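Local atomic coordinates of trehalose-6-phosphate phosphatase (Neosartorya fumigata, PDB entry 5DXL), a protein that belongs to the trehalose-phosphatase family of the HAD clan, with a Rossmann-like core sheet of mainly parallel strands and a separate four-stranded antiparallel sheet. Residues P38-K52 with R68-I80. Residues are numbered along the deposited sequence; the frame is centred on the assembly and turned at random.
Sequences PQAAIPSDRVLRTLK and RDQAFLDEWMGHI
The carbonyl oxygen of Pro38 is gripped by the guanidinium of Arg68: NH2 donates at 2.8 Å to Pro38 O in a fairly straight bond (160°) lying close to the guanidinium plane, while NH1 adds a weak bond. Ala41 N, closing the 3-10 turn, is a further donor to the same oxygen. Arg68 NE pairs with Asp28 in a salt bridge, and Phe72 CZ lies over the centre of the guanidinium, 3.4 Å above its plane, so the group is held along its edges and backed on one face. Arg68 NH1 lies over one face of the Phe72 ring, toward the rim, and Trp76 CD1 over the opposite one. One turn on from Phe72 in helix 70-77, Trp76 offers a face of its indole to Ile42, whose CG2 makes a CH-pi contact 3.5 Å from the centroid of the six-membered ring. In Ile42, chi1 (-81°) sets CG1 beside the backbone N and the extended chi2 carries CD1 on to Trp76 CZ2, 3.4 Å away. At the indole edge, a water accepts from Trp76 NE1 and donates to Gln39 OE1. Both helices belong to the HAD-type core, following its neighbouring parallel strands 21-25 and 60-65; their local axes cross at -82°. Ahead of the N-cap residue Ser44, Pro43 CD packs on Trp76 CB; from helix 45-52, Leu48 CD2 lies 3.8 Å from CG of selenomethionine Met77. Leu51 CD1 touches its selenium, and in the turn after helix 70-77 Ile80 CD1 ends 3.9 Å from Lys52 CB.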
loop_
_atom_site.group_PDB
_atom_site.type_symbol
_atom_site.label_atom_id
_atom_site.label_comp_id
_atom_site.label_asym_id
_atom_site.label_seq_id
_atom_site.Cartn_x
_atom_site.Cartn_y
_atom_site.Cartn_z
ATOM N N PRO A 38 15.175 9.585 -4.785
ATOM C CA PRO A 38 14.467 8.319 -5.030
ATOM C C PRO A 38 15.336 7.264 -5.722
ATOM O O PRO A 38 15.128 6.068 -5.514
ATOM C CB PRO A 38 13.297 8.741 -5.927
ATOM C CG PRO A 38 13.046 10.161 -5.548
ATOM C CD PRO A 38 14.411 10.740 -5.287
ATOM N N GLN A 39 16.302 7.707 -6.520
ATOM C CA GLN A 39 17.252 6.805 -7.154
ATOM C C GLN A 39 18.201 6.143 -6.153
ATOM O O GLN A 39 18.689 5.031 -6.385
ATOM C CB GLN A 39 18.053 7.558 -8.206
ATOM C CG GLN A 39 17.247 7.886 -9.442
ATOM C CD GLN A 39 16.932 6.649 -10.262
ATOM O OE1 GLN A 39 15.856 6.055 -10.135
ATOM N NE2 GLN A 39 17.879 6.246 -11.107
ATOM N N ALA A 40 18.471 6.831 -5.046
ATOM C CA ALA A 40 19.284 6.269 -3.970
ATOM C C ALA A 40 18.541 5.130 -3.273
ATOM O O ALA A 40 19.122 4.393 -2.471
ATOM C CB ALA A 40 19.666 7.353 -2.961
ATOM N N ALA A 41 17.252 4.993 -3.575
ATOM C CA ALA A 41 16.450 3.921 -2.996
ATOM C C ALA A 41 16.150 2.853 -4.035
ATOM O O ALA A 41 15.216 2.078 -3.873
ATOM C CB ALA A 41 15.149 4.466 -2.403
ATOM N N ILE A 42 16.926 2.849 -5.117
ATOM C CA ILE A 42 16.991 1.703 -6.019
ATOM C C ILE A 42 17.428 0.519 -5.182
ATOM O O ILE A 42 18.390 0.637 -4.411
ATOM C CB ILE A 42 17.965 1.961 -7.184
ATOM C CG1 ILE A 42 17.272 2.786 -8.266
ATOM C CG2 ILE A 42 18.490 0.660 -7.759
ATOM C CD1 ILE A 42 18.223 3.431 -9.238
ATOM N N PRO A 43 16.704 -0.608 -5.283
ATOM C CA PRO A 43 16.952 -1.721 -4.373
ATOM C C PRO A 43 18.379 -2.199 -4.480
ATOM O O PRO A 43 18.881 -2.437 -5.586
ATOM C CB PRO A 43 15.966 -2.801 -4.846
ATOM C CG PRO A 43 15.665 -2.442 -6.267
ATOM C CD PRO A 43 15.658 -0.935 -6.267
ATOM N N SER A 44 19.031 -2.301 -3.332
ATOM C CA SER A 44 20.334 -2.923 -3.248
ATOM C C SER A 44 20.254 -4.349 -3.757
ATOM O O SER A 44 19.164 -4.936 -3.830
ATOM C CB SER A 44 20.840 -2.917 -1.810
ATOM O OG SER A 44 20.203 -3.941 -1.067
ATOM N N ASP A 45 21.407 -4.911 -4.106
ATOM C CA ASP A 45 21.486 -6.319 -4.465
ATOM C C ASP A 45 20.951 -7.217 -3.346
ATOM O O ASP A 45 20.318 -8.234 -3.614
ATOM C CB ASP A 45 22.928 -6.714 -4.797
ATOM C CG ASP A 45 23.421 -6.107 -6.102
ATOM O OD1 ASP A 45 22.597 -5.552 -6.864
ATOM O OD2 ASP A 45 24.640 -6.201 -6.367
ATOM N N ARG A 46 21.208 -6.840 -2.095
ATOM C CA ARG A 46 20.742 -7.638 -0.965
ATOM C C ARG A 46 19.215 -7.678 -0.896
ATOM O O ARG A 46 18.626 -8.746 -0.694
ATOM C CB ARG A 46 21.296 -7.106 0.358
ATOM C CG ARG A 46 20.775 -7.883 1.564
ATOM C CD ARG A 46 21.451 -7.460 2.862
ATOM N NE ARG A 46 22.877 -7.765 2.845
ATOM C CZ ARG A 46 23.394 -8.929 3.226
ATOM N NH1 ARG A 46 22.597 -9.898 3.660
ATOM N NH2 ARG A 46 24.707 -9.124 3.176
ATOM N N VAL A 47 18.581 -6.520 -1.057
ATOM C CA VAL A 47 17.115 -6.443 -1.031
ATOM C C VAL A 47 16.547 -7.304 -2.157
ATOM O O VAL A 47 15.629 -8.097 -1.943
ATOM C CB VAL A 47 16.608 -4.993 -1.156
ATOM C CG1 VAL A 47 15.108 -4.970 -1.391
ATOM C CG2 VAL A 47 16.952 -4.196 0.112
ATOM N N LEU A 48 17.124 -7.175 -3.349
ATOM C CA LEU A 48 16.650 -7.942 -4.501
ATOM C C LEU A 48 16.832 -9.446 -4.336
ATOM O O LEU A 48 15.931 -10.221 -4.692
ATOM C CB LEU A 48 17.359 -7.470 -5.772
ATOM C CG LEU A 48 16.925 -6.080 -6.211
ATOM C CD1 LEU A 48 17.723 -5.629 -7.433
ATOM C CD2 LEU A 48 15.431 -6.067 -6.501
ATOM N N ARG A 49 17.987 -9.870 -3.817
ATOM C CA ARG A 49 18.221 -11.286 -3.542
ATOM C C ARG A 49 17.186 -11.822 -2.572
ATOM O O ARG A 49 16.670 -12.918 -2.736
ATOM C CB ARG A 49 19.613 -11.528 -2.939
ATOM C CG ARG A 49 20.768 -11.568 -3.915
ATOM C CD ARG A 49 21.998 -12.193 -3.252
ATOM N NE ARG A 49 22.310 -11.598 -1.950
ATOM C CZ ARG A 49 23.033 -10.491 -1.785
ATOM N NH1 ARG A 49 23.517 -9.848 -2.839
ATOM N NH2 ARG A 49 23.270 -10.024 -0.565
ATOM N N THR A 50 16.930 -11.037 -1.535
ATOM C CA THR A 50 16.011 -11.420 -0.474
ATOM C C THR A 50 14.601 -11.619 -1.022
ATOM O O THR A 50 13.938 -12.612 -0.713
ATOM C CB THR A 50 16.014 -10.352 0.632
ATOM O OG1 THR A 50 17.357 -10.194 1.114
ATOM C CG2 THR A 50 15.118 -10.754 1.792
ATOM N N LEU A 51 14.160 -10.686 -1.857
ATOM C CA LEU A 51 12.837 -10.782 -2.473
ATOM C C LEU A 51 12.755 -11.930 -3.471
ATOM O O LEU A 51 11.754 -12.647 -3.512
ATOM C CB LEU A 51 12.464 -9.471 -3.166
ATOM C CG LEU A 51 12.173 -8.294 -2.240
ATOM C CD1 LEU A 51 11.919 -7.042 -3.075
ATOM C CD2 LEU A 51 10.964 -8.597 -1.363
ATOM N N LYS A 52 13.801 -12.098 -4.277
ATOM C CA LYS A 52 13.793 -13.154 -5.283
ATOM C C LYS A 52 13.679 -14.524 -4.617
ATOM O O LYS A 52 12.896 -15.383 -5.048
ATOM C CB LYS A 52 15.042 -13.068 -6.150
ATOM C CG LYS A 52 15.111 -14.167 -7.185
ATOM C CD LYS A 52 16.361 -14.027 -8.035
ATOM C CE LYS A 52 16.430 -15.141 -9.075
ATOM N NZ LYS A 52 17.630 -14.991 -9.945
ATOM N N ARG A 68 5.474 4.084 -5.924
ATOM C CA ARG A 68 6.389 4.266 -7.046
ATOM C C ARG A 68 5.718 4.045 -8.390
ATOM O O ARG A 68 4.746 3.293 -8.500
ATOM C CB ARG A 68 7.573 3.299 -6.934
ATOM C CG ARG A 68 8.502 3.569 -5.785
ATOM C CD ARG A 68 9.510 4.645 -6.120
ATOM N NE ARG A 68 10.606 4.611 -5.169
ATOM C CZ ARG A 68 11.806 5.131 -5.388
ATOM N NH1 ARG A 68 12.068 5.744 -6.536
ATOM N NH2 ARG A 68 12.743 5.029 -4.455
ATOM N N ASP A 69 6.276 4.688 -9.415
ATOM C CA ASP A 69 5.827 4.504 -10.791
ATOM C C ASP A 69 5.865 3.043 -11.222
ATOM O O ASP A 69 6.727 2.274 -10.786
ATOM C CB ASP A 69 6.704 5.292 -11.778
ATOM C CG ASP A 69 6.556 6.788 -11.653
ATOM O OD1 ASP A 69 5.657 7.278 -10.934
ATOM O OD2 ASP A 69 7.362 7.480 -12.305
ATOM N N GLN A 70 4.954 2.683 -12.116
ATOM C CA GLN A 70 4.979 1.380 -12.765
ATOM C C GLN A 70 6.349 1.111 -13.379
ATOM O O GLN A 70 6.917 0.028 -13.219
ATOM C CB GLN A 70 3.882 1.319 -13.833
ATOM C CG GLN A 70 3.884 0.094 -14.718
ATOM C CD GLN A 70 2.908 0.243 -15.870
ATOM O OE1 GLN A 70 2.420 1.342 -16.144
ATOM N NE2 GLN A 70 2.622 -0.856 -16.552
ATOM N N ALA A 71 6.896 2.109 -14.060
ATOM C CA ALA A 71 8.170 1.923 -14.746
ATOM C C ALA A 71 9.317 1.642 -13.775
ATOM O O ALA A 71 10.254 0.896 -14.110
ATOM C CB ALA A 71 8.487 3.144 -15.607
ATOM N N PHE A 72 9.237 2.200 -12.570
ATOM C CA PHE A 72 10.263 1.988 -11.558
ATOM C C PHE A 72 10.209 0.562 -11.027
ATOM O O PHE A 72 11.233 -0.130 -10.966
ATOM C CB PHE A 72 10.106 2.979 -10.399
ATOM C CG PHE A 72 11.134 2.807 -9.312
ATOM C CD1 PHE A 72 10.899 1.955 -8.240
ATOM C CD2 PHE A 72 12.335 3.505 -9.360
ATOM C CE1 PHE A 72 11.847 1.799 -7.243
ATOM C CE2 PHE A 72 13.283 3.357 -8.361
ATOM C CZ PHE A 72 13.037 2.502 -7.300
ATOM N N LEU A 73 9.018 0.115 -10.638
ATOM C CA LEU A 73 8.891 -1.233 -10.090
ATOM C C LEU A 73 9.273 -2.253 -11.150
ATOM O O LEU A 73 9.967 -3.221 -10.861
ATOM C CB LEU A 73 7.467 -1.518 -9.595
ATOM C CG LEU A 73 6.996 -0.729 -8.371
ATOM C CD1 LEU A 73 5.650 -1.279 -7.928
ATOM C CD2 LEU A 73 8.013 -0.768 -7.235
ATOM N N ASP A 74 8.817 -2.038 -12.378
ATOM C CA ASP A 74 9.119 -3.020 -13.417
ATOM C C ASP A 74 10.605 -3.059 -13.720
ATOM O O ASP A 74 11.181 -4.143 -13.882
ATOM C CB ASP A 74 8.338 -2.744 -14.693
ATOM C CG ASP A 74 8.245 -3.977 -15.576
ATOM O OD1 ASP A 74 8.386 -5.108 -15.048
ATOM O OD2 ASP A 74 8.058 -3.823 -16.786
ATOM N N GLU A 75 11.241 -1.894 -13.774
ATOM C CA GLU A 75 12.658 -1.871 -14.121
ATOM C C GLU A 75 13.538 -2.569 -13.083
ATOM O O GLU A 75 14.477 -3.298 -13.430
ATOM C CB GLU A 75 13.139 -0.432 -14.309
ATOM C CG GLU A 75 14.654 -0.354 -14.420
ATOM C CD GLU A 75 15.111 0.665 -15.409
ATOM O OE1 GLU A 75 14.527 1.774 -15.389
ATOM O OE2 GLU A 75 16.057 0.366 -16.185
ATOM N N TRP A 76 13.229 -2.365 -11.806
ATOM C CA TRP A 76 14.143 -2.785 -10.757
ATOM C C TRP A 76 13.746 -4.066 -10.046
ATOM O O TRP A 76 14.599 -4.731 -9.474
ATOM C CB TRP A 76 14.313 -1.647 -9.742
ATOM C CG TRP A 76 15.080 -0.537 -10.369
ATOM C CD1 TRP A 76 14.579 0.628 -10.879
ATOM C CD2 TRP A 76 16.482 -0.524 -10.640
ATOM N NE1 TRP A 76 15.597 1.380 -11.425
ATOM C CE2 TRP A 76 16.774 0.691 -11.288
ATOM C CE3 TRP A 76 17.525 -1.417 -10.377
ATOM C CZ2 TRP A 76 18.065 1.034 -11.679
ATOM C CZ3 TRP A 76 18.800 -1.075 -10.767
ATOM C CH2 TRP A 76 19.059 0.140 -11.412
HETATM N N MSE A 77 12.464 -4.407 -10.105
HETATM C CA MSE A 77 11.949 -5.617 -9.467
HETATM C C MSE A 77 11.186 -6.539 -10.421
HETATM O O MSE A 77 10.866 -7.676 -10.068
HETATM C CB MSE A 77 11.054 -5.214 -8.285
HETATM C CG MSE A 77 11.896 -4.817 -7.106
HETATM SE SE MSE A 77 10.895 -3.962 -5.657
HETATM C CE MSE A 77 11.218 -2.085 -6.082
ATOM N N GLY A 78 10.897 -6.057 -11.627
ATOM C CA GLY A 78 10.044 -6.787 -12.548
ATOM C C GLY A 78 10.666 -8.054 -13.115
ATOM O O GLY A 78 9.963 -8.899 -13.667
ATOM N N HIS A 79 11.983 -8.179 -12.968
ATOM C CA HIS A 79 12.694 -9.364 -13.436
ATOM C C HIS A 79 12.445 -10.575 -12.536
ATOM O O HIS A 79 12.859 -11.692 -12.870
ATOM C CB HIS A 79 14.189 -9.088 -13.497
ATOM C CG HIS A 79 14.788 -8.842 -12.151
ATOM N ND1 HIS A 79 14.560 -7.684 -11.440
ATOM C CD2 HIS A 79 15.555 -9.627 -11.361
ATOM C CE1 HIS A 79 15.196 -7.750 -10.282
ATOM N NE2 HIS A 79 15.801 -8.923 -10.207
ATOM N N ILE A 80 11.824 -10.350 -11.378
ATOM C CA ILE A 80 11.393 -11.438 -10.500
ATOM C C ILE A 80 9.948 -11.751 -10.867
ATOM O O ILE A 80 9.022 -11.066 -10.443
ATOM C CB ILE A 80 11.516 -11.057 -9.018
ATOM C CG1 ILE A 80 12.950 -10.610 -8.717
ATOM C CG2 ILE A 80 11.097 -12.225 -8.121
ATOM C CD1 ILE A 80 13.108 -9.869 -7.410
HETATM O O HOH W 1 15.028 4.039 -12.539
#